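Local atomic coordinates of putative secreted lipase (Streptomyces sp. W007, PDB entry 5H6B), a protein that catalyses the hydrolysis of triacylglycerols as a thermostable, probably secreted lipase, probably through a serine nucleophile of the alpha/beta-hydrolase kind. Residues T13-N18 with Y52-G57; K82-L87 with P115-K120; L119-G124 with T178-G183. All coordinates share one frame; numbering follows the deposited sequence.

Interaction 1: T13-N18 with Y52-G57; sequences TSRGWN and YLVNRG
Val54 meets the backbone of Gly16 chiefly with one methyl group: its CG2 lies 3.3 Å from Gly16 O, and the same methyl touches the CB of Trp17 at 4.2 Å. This is the close-packed half of the contact, where a residue near the end of helix 49-54 presses on the short edge strand 16-17. With CG2 anti to the carbonyl carbon of Val54, this methyl is turned to the strand, while CG1 approaches the CD of Arg15. The indole of Trp17 leads away, and its NE1 hydrogen-bonds to Ser62 OG. On the solvent side, Arg15 reaches across the turn from Val54 to Gly57. Its guanidinium lies with one face over the chain, Val54 O 3.1 Å above the plane and offset toward the rim, and NH2 stands 3.7 Å from the CA of Gly57. Val54 O already receives the N-H of Gly57 in the Schellman motif that ends the helix. Cutting Val54 back to an alanine would probably open a gap beside Gly16 O and Trp17 CB and cost Arg15 CD its methyl neighbour. No hydrogen bond crosses between the segments, and Ser14 O and Gly57 O are two acceptors only 3.2 Å apart. The chemistry therefore implies van der Waals packing joined, probably, by a non-directional electrostatic attraction between the guanidinium and the carbonyl at the helix end.

Interaction 2: K82-L87 with P115-K120; sequences KSAEQL and PNYYLK
Ala84 and Leu87, one turn apart on helix 80-98, carry the first segment's side of this contact, meeting Pro115, Tyr117 and Tyr118 of helix 115-121. Ala84 comes first. Its methyl points at the other helix and rests against the Tyr117 ring and the backbone of Tyr118, with CB 3.6 Å from Tyr117 CD1 and 4.1 Å from the backbone N of Tyr118. So small a side chain allows close backbones here, the CA atoms of Ala84 and Tyr118 being 5.3 Å apart. Tyr117 carries its ring onward to lie nearly parallel to that of Phe176, beyond this pair of helices. Three residues later, Leu87 extends CG anti to its backbone N (chi1 174°), which brings the CD2 branch to the partner helix. That methyl sits in the corner formed by Pro115 and Tyr118: CD2 is 3.8 Å from Pro115 CB and 3.8 Å from Tyr118 CD2. Leu87 crosses Tyr118 at about a right angle, and its CG lies over one face of the ring, toward the rim. The Tyr118 side chain also touches Asp88 and Val91, further along helix 80-98. All five touching residues are buried, and no hydrogen bond links the segments. The axes of the two short segments approach to 8.5 Å and cross at -71°. Helix 115-121 follows the probable nucleophile elbow, the GxSxG turn of lipases, whose residues Pro115 touches, and it packs on helix 80-98 beside the parallel sheet, as in alpha/beta-hydrolases.

Interaction 3: L119-G124 with T178-G183; sequences LKFLGG and TKLTAG
The Phe121 ring is sandwiched between two lysine chains. Over the centre of one face lies Lys179 CE, a CH-pi contact 3.9 Å from the ring centroid, and over the centre of the opposite face lies CB of the preceding residue, Lys120. Leu180 CA sits at the edge, near the ring plane. Lys179 slides past the phenylalanine in the opposite direction, and its chain, fully extended beyond CG, carries NZ further from the ring above the same face. NZ is 4.9 Å from the centroid, a cation-pi pairing over the face, and it also makes a weak hydrogen bond with Tyr117 OH. Beneath the ring's far side, Lys120 reaches the second helix by a different route. Its CG is anti to the carbonyl carbon (chi1 -75°), and from there the straight chain crosses Leu180 at about a right angle, with CD 4.2 Å from Leu180 CD1. At its end, NZ donates a short hydrogen bond of 2.7 Å to Leu180 O. The donor stands 21° out of the carbonyl plane, and the C=O...N angle is 155°. A second backbone acceptor, Gly184 O, also takes a hydrogen bond from this ammonium, so the lysine joins two carbonyls near the end of helix 175-181. The positive charge is likely to be welcome there, since the carbonyls at a helix C-terminus are the negative end of its dipole. Leu180 turns its side chain inward to Asn116 and Tyr117, while Thr181 OG1 is bonded to Ile177 O. The contact thus joins the last turns of helices 115-121 and 175-181 at the protein surface; Leu119 packs on strand 128-134, and Leu122 on helix 80-98.

In the fold
The three contacts follow one another along the chain and sit around one parallel sheet of the alpha/beta-hydrolase fold. Interaction 1 lies at the sheet's outermost strand, 16-17, where helix 49-54 ends. Interactions 2 and 3 are neighbours, with centres about 9 Å apart, because both use helix 115-121 and share Leu119 and Lys120; the probable backbone bond from Gly124 N to Tyr118 O ties them together. Interaction 1 is remote, its centre about 25 Å from that of interaction 2 and about 31 Å from that of interaction 3, which lies on the opposite side of the chain's centre. Helix 115-121 thus links buried packing to a surface contact, while the end of helix 49-54 packs on the edge strand apart from it.

Interaction 1: T13-N18 with Y52-G57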
ATOM      1  N   THR A  13     -13.295 -22.245  -4.068  1.00 67.37           N
ATOM      2  CA  THR A  13     -13.374 -20.797  -4.440  1.00 67.29           C
ATOM      3  C   THR A  13     -12.031 -20.327  -5.023  1.00 61.91           C
ATOM      4  O   THR A  13     -10.965 -20.626  -4.472  1.00 54.96           O
ATOM      5  CB  THR A  13     -13.777 -19.902  -3.227  1.00 69.76           C
ATOM      6  OG1 THR A  13     -12.692 -19.795  -2.297  1.00 73.81           O
ATOM      7  CG2 THR A  13     -15.008 -20.461  -2.492  1.00 68.47           C
ATOM      8  N   SER A  14     -12.094 -19.606  -6.138  1.00 62.78           N
ATOM      9  CA  SER A  14     -10.903 -19.002  -6.755  1.00 64.87           C
ATOM     10  C   SER A  14     -10.889 -17.460  -6.637  1.00 66.00           C
ATOM     11  O   SER A  14     -10.058 -16.784  -7.266  1.00 70.79           O
ATOM     12  CB  SER A  14     -10.817 -19.428  -8.220  1.00 61.98           C
ATOM     13  OG  SER A  14     -11.997 -19.049  -8.898  1.00 63.24           O
ATOM     14  N   ARG A  15     -11.802 -16.917  -5.832  1.00 63.67           N
ATOM     15  CA  ARG A  15     -11.854 -15.479  -5.534  1.00 60.38           C
ATOM     16  C   ARG A  15     -12.486 -15.245  -4.167  1.00 59.30           C
ATOM     17  O   ARG A  15     -13.332 -16.026  -3.731  1.00 58.38           O
ATOM     18  CB  ARG A  15     -12.651 -14.737  -6.594  1.00 58.51           C
ATOM     19  CG  ARG A  15     -14.076 -15.239  -6.765  1.00 58.72           C
ATOM     20  CD  ARG A  15     -14.833 -14.384  -7.756  1.00 56.59           C
ATOM     21  NE  ARG A  15     -14.316 -14.533  -9.114  1.00 56.15           N
ATOM     22  CZ  ARG A  15     -14.726 -13.814 -10.159  1.00 60.09           C
ATOM     23  NH1 ARG A  15     -15.658 -12.872 -10.011  1.00 63.71           N
ATOM     24  NH2 ARG A  15     -14.203 -14.031 -11.365  1.00 59.89           N
ATOM     25  N   GLY A  16     -12.069 -14.173  -3.500  1.00 59.62           N
ATOM     26  CA  GLY A  16     -12.560 -13.869  -2.159  1.00 56.42           C
ATOM     27  C   GLY A  16     -11.778 -12.773  -1.472  1.00 53.31           C
ATOM     28  O   GLY A  16     -10.738 -12.328  -1.974  1.00 51.92           O
ATOM     29  N   TRP A  17     -12.294 -12.329  -0.325  1.00 46.76           N
ATOM     30  CA  TRP A  17     -11.630 -11.324   0.489  1.00 46.28           C
ATOM     31  C   TRP A  17     -11.520 -11.860   1.917  1.00 47.44           C
ATOM     32  O   TRP A  17     -12.518 -12.004   2.608  1.00 45.90           O
ATOM     33  CB  TRP A  17     -12.377  -9.975   0.406  1.00 46.33           C
ATOM     34  CG  TRP A  17     -11.759  -8.842   1.212  1.00 43.22           C
ATOM     35  CD1 TRP A  17     -10.502  -8.798   1.756  1.00 43.38           C
ATOM     36  CD2 TRP A  17     -12.381  -7.601   1.551  1.00 44.21           C
ATOM     37  NE1 TRP A  17     -10.313  -7.615   2.418  1.00 43.55           N
ATOM     38  CE2 TRP A  17     -11.447  -6.856   2.304  1.00 43.86           C
ATOM     39  CE3 TRP A  17     -13.641  -7.041   1.291  1.00 44.93           C
ATOM     40  CZ2 TRP A  17     -11.731  -5.579   2.802  1.00 43.05           C
ATOM     41  CZ3 TRP A  17     -13.923  -5.759   1.786  1.00 45.32           C
ATOM     42  CH2 TRP A  17     -12.964  -5.047   2.529  1.00 45.00           C
ATOM     43  N   ASN A  18     -10.288 -12.154   2.339  1.00 47.32           N
ATOM     44  CA  ASN A  18     -10.014 -12.823   3.599  1.00 50.24           C
ATOM     45  C   ASN A  18     -10.713 -14.184   3.752  1.00 50.92           C
ATOM     46  O   ASN A  18     -10.994 -14.634   4.867  1.00 49.99           O
ATOM     47  CB  ASN A  18     -10.296 -11.879   4.780  1.00 50.38           C
ATOM     48  CG  ASN A  18      -9.324 -10.726   4.826  1.00 49.85           C
ATOM     49  OD1 ASN A  18      -8.232 -10.801   4.261  1.00 51.47           O
ATOM     50  ND2 ASN A  18      -9.700  -9.667   5.507  1.00 46.61           N
ATOM     51  N   TYR A  52     -13.402  -4.850  -6.035  1.00 42.21           N
ATOM     52  CA  TYR A  52     -12.980  -4.580  -7.408  1.00 41.60           C
ATOM     53  C   TYR A  52     -12.009  -5.649  -7.916  1.00 42.15           C
ATOM     54  O   TYR A  52     -12.105  -6.080  -9.060  1.00 40.93           O
ATOM     55  CB  TYR A  52     -12.346  -3.197  -7.445  1.00 44.94           C
ATOM     56  CG  TYR A  52     -11.870  -2.675  -8.772  1.00 44.90           C
ATOM     57  CD1 TYR A  52     -10.614  -3.044  -9.280  1.00 42.55           C
ATOM     58  CD2 TYR A  52     -12.637  -1.746  -9.494  1.00 44.64           C
ATOM     59  CE1 TYR A  52     -10.156  -2.538 -10.482  1.00 44.77           C
ATOM     60  CE2 TYR A  52     -12.180  -1.230 -10.697  1.00 45.51           C
ATOM     61  CZ  TYR A  52     -10.937  -1.628 -11.183  1.00 44.87           C
ATOM     62  OH  TYR A  52     -10.483  -1.133 -12.368  1.00 43.63           O
ATOM     63  N   LEU A  53     -11.087  -6.077  -7.059  1.00 42.52           N
ATOM     64  CA  LEU A  53     -10.165  -7.151  -7.403  1.00 42.54           C
ATOM     65  C   LEU A  53     -10.820  -8.524  -7.335  1.00 44.91           C
ATOM     66  O   LEU A  53     -10.520  -9.381  -8.162  1.00 44.11           O
ATOM     67  CB  LEU A  53      -8.924  -7.119  -6.514  1.00 41.22           C
ATOM     68  CG  LEU A  53      -8.049  -5.882  -6.713  1.00 41.69           C
ATOM     69  CD1 LEU A  53      -6.854  -5.953  -5.772  1.00 40.71           C
ATOM     70  CD2 LEU A  53      -7.603  -5.743  -8.160  1.00 41.33           C
ATOM     71  N   VAL A  54     -11.713  -8.732  -6.372  1.00 47.38           N
ATOM     72  CA  VAL A  54     -12.463  -9.987  -6.289  1.00 49.53           C
ATOM     73  C   VAL A  54     -13.263 -10.226  -7.574  1.00 52.68           C
ATOM     74  O   VAL A  54     -13.314 -11.351  -8.065  1.00 53.22           O
ATOM     75  CB  VAL A  54     -13.372 -10.030  -5.039  1.00 49.34           C
ATOM     76  CG1 VAL A  54     -14.365 -11.191  -5.095  1.00 50.65           C
ATOM     77  CG2 VAL A  54     -12.517 -10.152  -3.787  1.00 48.90           C
ATOM     78  N   ASN A  55     -13.838  -9.164  -8.138  1.00 56.47           N
ATOM     79  CA  ASN A  55     -14.609  -9.256  -9.390  1.00 58.26           C
ATOM     80  C   ASN A  55     -13.764  -9.495 -10.635  1.00 57.62           C
ATOM     81  O   ASN A  55     -14.315  -9.822 -11.676  1.00 60.17           O
ATOM     82  CB  ASN A  55     -15.439  -7.985  -9.624  1.00 61.46           C
ATOM     83  CG  ASN A  55     -16.472  -7.742  -8.536  1.00 63.87           C
ATOM     84  OD1 ASN A  55     -16.856  -8.653  -7.795  1.00 67.16           O
ATOM     85  ND2 ASN A  55     -16.916  -6.499  -8.426  1.00 63.14           N
ATOM     86  N   ARG A  56     -12.454  -9.278 -10.539  1.00 54.44           N
ATOM     87  CA  ARG A  56     -11.502  -9.639 -11.581  1.00 52.35           C
ATOM     88  C   ARG A  56     -10.781 -10.972 -11.298  1.00 52.04           C
ATOM     89  O   ARG A  56      -9.815 -11.312 -11.979  1.00 51.55           O
ATOM     90  CB  ARG A  56     -10.523  -8.481 -11.779  1.00 55.05           C
ATOM     91  CG  ARG A  56     -11.214  -7.269 -12.387  1.00 55.41           C
ATOM     92  CD  ARG A  56     -10.478  -5.965 -12.155  1.00 58.57           C
ATOM     93  NE  ARG A  56     -11.085  -4.901 -12.957  1.00 58.45           N
ATOM     94  CZ  ARG A  56     -12.229  -4.269 -12.683  1.00 58.28           C
ATOM     95  NH1 ARG A  56     -12.942  -4.544 -11.581  1.00 58.75           N
ATOM     96  NH2 ARG A  56     -12.663  -3.336 -13.523  1.00 57.47           N
ATOM     97  N   GLY A  57     -11.262 -11.722 -10.300  1.00 53.38           N
ATOM     98  CA  GLY A  57     -10.857 -13.108 -10.062  1.00 52.90           C
ATOM     99  C   GLY A  57      -9.662 -13.360  -9.162  1.00 49.72           C
ATOM    100  O   GLY A  57      -9.083 -14.433  -9.218  1.00 50.57           O
TER

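Interaction 2: K82-L87 with P115-K120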
ATOM      1  N   LYS A  82       8.111  -2.927  13.691  1.00 50.34           N
ATOM      2  CA  LYS A  82       7.162  -3.938  14.204  1.00 49.02           C
ATOM      3  C   LYS A  82       6.037  -4.196  13.200  1.00 44.06           C
ATOM      4  O   LYS A  82       5.606  -5.342  13.011  1.00 41.67           O
ATOM      5  CB  LYS A  82       6.525  -3.517  15.539  1.00 54.70           C
ATOM      6  CG  LYS A  82       7.484  -3.207  16.679  1.00 61.89           C
ATOM      7  CD  LYS A  82       8.324  -4.403  17.085  1.00 67.53           C
ATOM      8  CE  LYS A  82       9.227  -4.026  18.242  1.00 72.15           C
ATOM      9  NZ  LYS A  82       9.950  -5.215  18.759  1.00 75.40           N
ATOM     10  N   SER A  83       5.553  -3.133  12.566  1.00 39.00           N
ATOM     11  CA  SER A  83       4.508  -3.287  11.548  1.00 38.94           C
ATOM     12  C   SER A  83       4.956  -4.181  10.377  1.00 38.82           C
ATOM     13  O   SER A  83       4.190  -5.037   9.891  1.00 37.12           O
ATOM     14  CB  SER A  83       4.034  -1.924  11.051  1.00 38.23           C
ATOM     15  OG  SER A  83       3.288  -1.248  12.057  1.00 36.71           O
ATOM     16  N   ALA A  84       6.197  -3.993   9.945  1.00 38.12           N
ATOM     17  CA  ALA A  84       6.782  -4.828   8.900  1.00 40.51           C
ATOM     18  C   ALA A  84       6.880  -6.286   9.326  1.00 39.93           C
ATOM     19  O   ALA A  84       6.740  -7.171   8.485  1.00 38.57           O
ATOM     20  CB  ALA A  84       8.156  -4.296   8.497  1.00 41.70           C
ATOM     21  N   GLU A  85       7.117  -6.539  10.615  1.00 43.75           N
ATOM     22  CA  GLU A  85       7.129  -7.915  11.127  1.00 47.13           C
ATOM     23  C   GLU A  85       5.738  -8.518  11.111  1.00 44.16           C
ATOM     24  O   GLU A  85       5.591  -9.687  10.769  1.00 46.10           O
ATOM     25  CB  GLU A  85       7.764  -8.014  12.524  1.00 53.14           C
ATOM     26  CG  GLU A  85       7.751  -9.412  13.178  1.00 59.70           C
ATOM     27  CD  GLU A  85       8.260 -10.567  12.286  1.00 66.34           C
ATOM     28  OE1 GLU A  85       9.193 -10.365  11.464  1.00 68.68           O
ATOM     29  OE2 GLU A  85       7.718 -11.698  12.416  1.00 67.31           O
ATOM     30  N   GLN A  86       4.710  -7.735  11.441  1.00 45.11           N
ATOM     31  CA  GLN A  86       3.312  -8.229  11.317  1.00 44.47           C
ATOM     32  C   GLN A  86       2.983  -8.630   9.876  1.00 44.72           C
ATOM     33  O   GLN A  86       2.309  -9.639   9.626  1.00 46.53           O
ATOM     34  CB  GLN A  86       2.305  -7.178  11.772  1.00 44.15           C
ATOM     35  CG  GLN A  86       2.355  -6.835  13.238  1.00 44.16           C
ATOM     36  CD  GLN A  86       1.426  -5.694  13.558  1.00 46.43           C
ATOM     37  OE1 GLN A  86       1.748  -4.530  13.347  1.00 46.96           O
ATOM     38  NE2 GLN A  86       0.257  -6.022  14.066  1.00 51.22           N
ATOM     39  N   LEU A  87       3.460  -7.815   8.937  1.00 45.23           N
ATOM     40  CA  LEU A  87       3.289  -8.074   7.506  1.00 45.85           C
ATOM     41  C   LEU A  87       3.977  -9.385   7.113  1.00 47.04           C
ATOM     42  O   LEU A  87       3.399 -10.196   6.377  1.00 41.80           O
ATOM     43  CB  LEU A  87       3.838  -6.894   6.680  1.00 45.92           C
ATOM     44  CG  LEU A  87       3.876  -7.053   5.160  1.00 44.68           C
ATOM     45  CD1 LEU A  87       2.471  -7.214   4.610  1.00 44.23           C
ATOM     46  CD2 LEU A  87       4.591  -5.880   4.501  1.00 45.01           C
ATOM     47  N   PRO A 115       6.114  -2.015   3.461  1.00 35.28           N
ATOM     48  CA  PRO A 115       6.589  -3.295   2.867  1.00 36.98           C
ATOM     49  C   PRO A 115       8.048  -3.305   2.318  1.00 41.59           C
ATOM     50  O   PRO A 115       8.670  -4.370   2.231  1.00 41.21           O
ATOM     51  CB  PRO A 115       5.605  -3.531   1.729  1.00 36.39           C
ATOM     52  CG  PRO A 115       4.342  -2.867   2.185  1.00 35.54           C
ATOM     53  CD  PRO A 115       4.773  -1.658   2.965  1.00 35.59           C
ATOM     54  N   ASN A 116       8.585  -2.138   1.968  1.00 40.10           N
ATOM     55  CA  ASN A 116       9.988  -2.035   1.573  1.00 41.45           C
ATOM     56  C   ASN A 116      10.944  -2.419   2.709  1.00 44.99           C
ATOM     57  O   ASN A 116      12.035  -2.938   2.454  1.00 43.91           O
ATOM     58  CB  ASN A 116      10.290  -0.636   1.045  1.00 42.29           C
ATOM     59  CG  ASN A 116       9.483  -0.308  -0.200  1.00 42.53           C
ATOM     60  OD1 ASN A 116       8.616   0.570  -0.193  1.00 46.63           O
ATOM     61  ND2 ASN A 116       9.738  -1.031  -1.264  1.00 40.59           N
ATOM     62  N   TYR A 117      10.522  -2.196   3.958  1.00 46.08           N
ATOM     63  CA  TYR A 117      11.261  -2.691   5.117  1.00 44.47           C
ATOM     64  C   TYR A 117      11.261  -4.232   5.165  1.00 44.64           C
ATOM     65  O   TYR A 117      12.293  -4.865   5.420  1.00 42.26           O
ATOM     66  CB  TYR A 117      10.669  -2.127   6.404  1.00 45.26           C
ATOM     67  CG  TYR A 117      11.584  -2.266   7.602  1.00 45.76           C
ATOM     68  CD1 TYR A 117      11.644  -3.455   8.328  1.00 47.67           C
ATOM     69  CD2 TYR A 117      12.404  -1.216   7.996  1.00 46.03           C
ATOM     70  CE1 TYR A 117      12.495  -3.592   9.410  1.00 48.33           C
ATOM     71  CE2 TYR A 117      13.249  -1.341   9.089  1.00 47.68           C
ATOM     72  CZ  TYR A 117      13.291  -2.530   9.785  1.00 47.86           C
ATOM     73  OH  TYR A 117      14.115  -2.650  10.868  1.00 53.14           O
ATOM     74  N   TYR A 118      10.093  -4.818   4.924  1.00 44.01           N
ATOM     75  CA  TYR A 118       9.939  -6.274   4.868  1.00 44.36           C
ATOM     76  C   TYR A 118      10.768  -6.854   3.720  1.00 46.95           C
ATOM     77  O   TYR A 118      11.474  -7.838   3.909  1.00 48.03           O
ATOM     78  CB  TYR A 118       8.453  -6.606   4.741  1.00 41.99           C
ATOM     79  CG  TYR A 118       8.053  -7.975   4.245  1.00 40.90           C
ATOM     80  CD1 TYR A 118       8.276  -9.124   5.006  1.00 39.70           C
ATOM     81  CD2 TYR A 118       7.350  -8.111   3.052  1.00 41.62           C
ATOM     82  CE1 TYR A 118       7.868 -10.370   4.561  1.00 37.27           C
ATOM     83  CE2 TYR A 118       6.932  -9.349   2.608  1.00 41.99           C
ATOM     84  CZ  TYR A 118       7.203 -10.478   3.363  1.00 39.62           C
ATOM     85  OH  TYR A 118       6.768 -11.693   2.903  1.00 42.03           O
ATOM     86  N   LEU A 119      10.696  -6.221   2.550  1.00 45.00           N
ATOM     87  CA  LEU A 119      11.474  -6.650   1.385  1.00 47.83           C
ATOM     88  C   LEU A 119      12.987  -6.586   1.604  1.00 49.63           C
ATOM     89  O   LEU A 119      13.704  -7.479   1.167  1.00 52.28           O
ATOM     90  CB  LEU A 119      11.130  -5.810   0.150  1.00 46.54           C
ATOM     91  CG  LEU A 119       9.721  -5.959  -0.413  1.00 45.11           C
ATOM     92  CD1 LEU A 119       9.582  -5.014  -1.584  1.00 44.20           C
ATOM     93  CD2 LEU A 119       9.434  -7.403  -0.817  1.00 44.95           C
ATOM     94  N   LYS A 120      13.450  -5.532   2.276  1.00 50.16           N
ATOM     95  CA  LYS A 120      14.878  -5.262   2.433  1.00 47.21           C
ATOM     96  C   LYS A 120      15.516  -5.975   3.620  1.00 51.37           C
ATOM     97  O   LYS A 120      16.640  -6.460   3.499  1.00 52.01           O
ATOM     98  CB  LYS A 120      15.134  -3.759   2.564  1.00 43.96           C
ATOM     99  CG  LYS A 120      15.004  -3.003   1.255  1.00 42.65           C
ATOM    100  CD  LYS A 120      15.144  -1.508   1.481  1.00 42.97           C
ATOM    101  CE  LYS A 120      15.140  -0.753   0.167  1.00 42.00           C
ATOM    102  NZ  LYS A 120      15.228   0.722   0.366  1.00 41.78           N
TER

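Interaction 3: L119-G124 with T178-G183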
ATOM      1  N   LEU A 119      10.696  -6.221   2.550  1.00 45.00           N
ATOM      2  CA  LEU A 119      11.474  -6.650   1.385  1.00 47.83           C
ATOM      3  C   LEU A 119      12.987  -6.586   1.604  1.00 49.63           C
ATOM      4  O   LEU A 119      13.704  -7.479   1.167  1.00 52.28           O
ATOM      5  CB  LEU A 119      11.130  -5.810   0.150  1.00 46.54           C
ATOM      6  CG  LEU A 119       9.721  -5.959  -0.413  1.00 45.11           C
ATOM      7  CD1 LEU A 119       9.582  -5.014  -1.584  1.00 44.20           C
ATOM      8  CD2 LEU A 119       9.434  -7.403  -0.817  1.00 44.95           C
ATOM      9  N   LYS A 120      13.450  -5.532   2.276  1.00 50.16           N
ATOM     10  CA  LYS A 120      14.878  -5.262   2.433  1.00 47.21           C
ATOM     11  C   LYS A 120      15.516  -5.975   3.620  1.00 51.37           C
ATOM     12  O   LYS A 120      16.640  -6.460   3.499  1.00 52.01           O
ATOM     13  CB  LYS A 120      15.134  -3.759   2.564  1.00 43.96           C
ATOM     14  CG  LYS A 120      15.004  -3.003   1.255  1.00 42.65           C
ATOM     15  CD  LYS A 120      15.144  -1.508   1.481  1.00 42.97           C
ATOM     16  CE  LYS A 120      15.140  -0.753   0.167  1.00 42.00           C
ATOM     17  NZ  LYS A 120      15.228   0.722   0.366  1.00 41.78           N
ATOM     18  N   PHE A 121      14.822  -6.017   4.759  1.00 50.72           N
ATOM     19  CA  PHE A 121      15.424  -6.477   6.015  1.00 49.18           C
ATOM     20  C   PHE A 121      14.846  -7.755   6.619  1.00 51.22           C
ATOM     21  O   PHE A 121      15.459  -8.306   7.530  1.00 51.69           O
ATOM     22  CB  PHE A 121      15.356  -5.361   7.058  1.00 48.37           C
ATOM     23  CG  PHE A 121      15.970  -4.076   6.602  1.00 49.44           C
ATOM     24  CD1 PHE A 121      17.331  -4.006   6.311  1.00 49.11           C
ATOM     25  CD2 PHE A 121      15.190  -2.928   6.443  1.00 50.08           C
ATOM     26  CE1 PHE A 121      17.906  -2.813   5.881  1.00 47.20           C
ATOM     27  CE2 PHE A 121      15.758  -1.732   6.017  1.00 50.03           C
ATOM     28  CZ  PHE A 121      17.120  -1.676   5.730  1.00 50.14           C
ATOM     29  N   LEU A 122      13.690  -8.224   6.143  1.00 48.53           N
ATOM     30  CA  LEU A 122      13.062  -9.434   6.678  1.00 48.17           C
ATOM     31  C   LEU A 122      12.887 -10.516   5.614  1.00 47.52           C
ATOM     32  O   LEU A 122      12.029 -11.386   5.753  1.00 52.58           O
ATOM     33  CB  LEU A 122      11.706  -9.091   7.319  1.00 47.73           C
ATOM     34  CG  LEU A 122      11.712  -7.964   8.356  1.00 50.05           C
ATOM     35  CD1 LEU A 122      10.295  -7.721   8.841  1.00 51.77           C
ATOM     36  CD2 LEU A 122      12.626  -8.247   9.547  1.00 50.36           C
ATOM     37  N   GLY A 123      13.702 -10.472   4.565  1.00 51.29           N
ATOM     38  CA  GLY A 123      13.669 -11.487   3.505  1.00 51.78           C
ATOM     39  C   GLY A 123      12.387 -11.628   2.696  1.00 54.58           C
ATOM     40  O   GLY A 123      12.113 -12.700   2.142  1.00 52.05           O
ATOM     41  N   GLY A 124      11.607 -10.550   2.606  1.00 57.97           N
ATOM     42  CA  GLY A 124      10.362 -10.554   1.835  1.00 54.11           C
ATOM     43  C   GLY A 124      10.565 -10.717   0.342  1.00 52.74           C
ATOM     44  O   GLY A 124       9.658 -11.180  -0.351  1.00 53.15           O
ATOM     45  N   THR A 178      15.830   6.955   7.513  1.00 50.41           N
ATOM     46  CA  THR A 178      17.287   6.862   7.262  1.00 51.14           C
ATOM     47  C   THR A 178      17.752   5.415   7.019  1.00 47.11           C
ATOM     48  O   THR A 178      18.425   5.123   6.031  1.00 47.77           O
ATOM     49  CB  THR A 178      18.093   7.502   8.423  1.00 51.30           C
ATOM     50  OG1 THR A 178      17.675   8.866   8.595  1.00 49.11           O
ATOM     51  CG2 THR A 178      19.598   7.467   8.138  1.00 50.32           C
ATOM     52  N   LYS A 179      17.364   4.510   7.906  1.00 48.43           N
ATOM     53  CA  LYS A 179      17.705   3.097   7.751  1.00 50.28           C
ATOM     54  C   LYS A 179      17.142   2.550   6.457  1.00 49.87           C
ATOM     55  O   LYS A 179      17.872   1.955   5.666  1.00 48.73           O
ATOM     56  CB  LYS A 179      17.181   2.258   8.921  1.00 53.18           C
ATOM     57  CG  LYS A 179      17.373   0.756   8.738  1.00 55.24           C
ATOM     58  CD  LYS A 179      17.246  -0.018  10.041  1.00 57.77           C
ATOM     59  CE  LYS A 179      17.290  -1.514   9.759  1.00 61.62           C
ATOM     60  NZ  LYS A 179      17.379  -2.323  11.001  1.00 65.37           N
ATOM     61  N   LEU A 180      15.841   2.753   6.255  1.00 47.39           N
ATOM     62  CA  LEU A 180      15.131   2.188   5.104  1.00 46.03           C
ATOM     63  C   LEU A 180      15.721   2.562   3.749  1.00 44.44           C
ATOM     64  O   LEU A 180      15.770   1.719   2.847  1.00 42.56           O
ATOM     65  CB  LEU A 180      13.647   2.595   5.134  1.00 48.82           C
ATOM     66  CG  LEU A 180      12.707   2.052   4.037  1.00 48.30           C
ATOM     67  CD1 LEU A 180      12.589   0.526   4.065  1.00 47.41           C
ATOM     68  CD2 LEU A 180      11.349   2.719   4.214  1.00 50.24           C
ATOM     69  N   THR A 181      16.144   3.816   3.605  1.00 46.28           N
ATOM     70  CA  THR A 181      16.581   4.349   2.315  1.00 49.04           C
ATOM     71  C   THR A 181      18.094   4.646   2.200  1.00 53.19           C
ATOM     72  O   THR A 181      18.507   5.367   1.286  1.00 57.45           O
ATOM     73  CB  THR A 181      15.786   5.629   1.984  1.00 48.07           C
ATOM     74  OG1 THR A 181      16.086   6.655   2.947  1.00 49.32           O
ATOM     75  CG2 THR A 181      14.278   5.333   1.960  1.00 45.44           C
ATOM     76  N   ALA A 182      18.905   4.102   3.112  1.00 56.29           N
ATOM     77  CA  ALA A 182      20.379   4.215   3.048  1.00 56.75           C
ATOM     78  C   ALA A 182      20.975   3.664   1.735  1.00 55.04           C
ATOM     79  O   ALA A 182      21.827   4.302   1.116  1.00 53.04           O
ATOM     80  CB  ALA A 182      21.009   3.502   4.240  1.00 58.64           C
ATOM     81  N   GLY A 183      20.522   2.479   1.327  1.00 52.00           N
ATOM     82  CA  GLY A 183      20.871   1.912   0.029  1.00 50.64           C
ATOM     83  C   GLY A 183      19.892   2.346  -1.049  1.00 50.85           C
ATOM     84  O   GLY A 183      19.255   3.394  -0.950  1.00 56.75           O
TER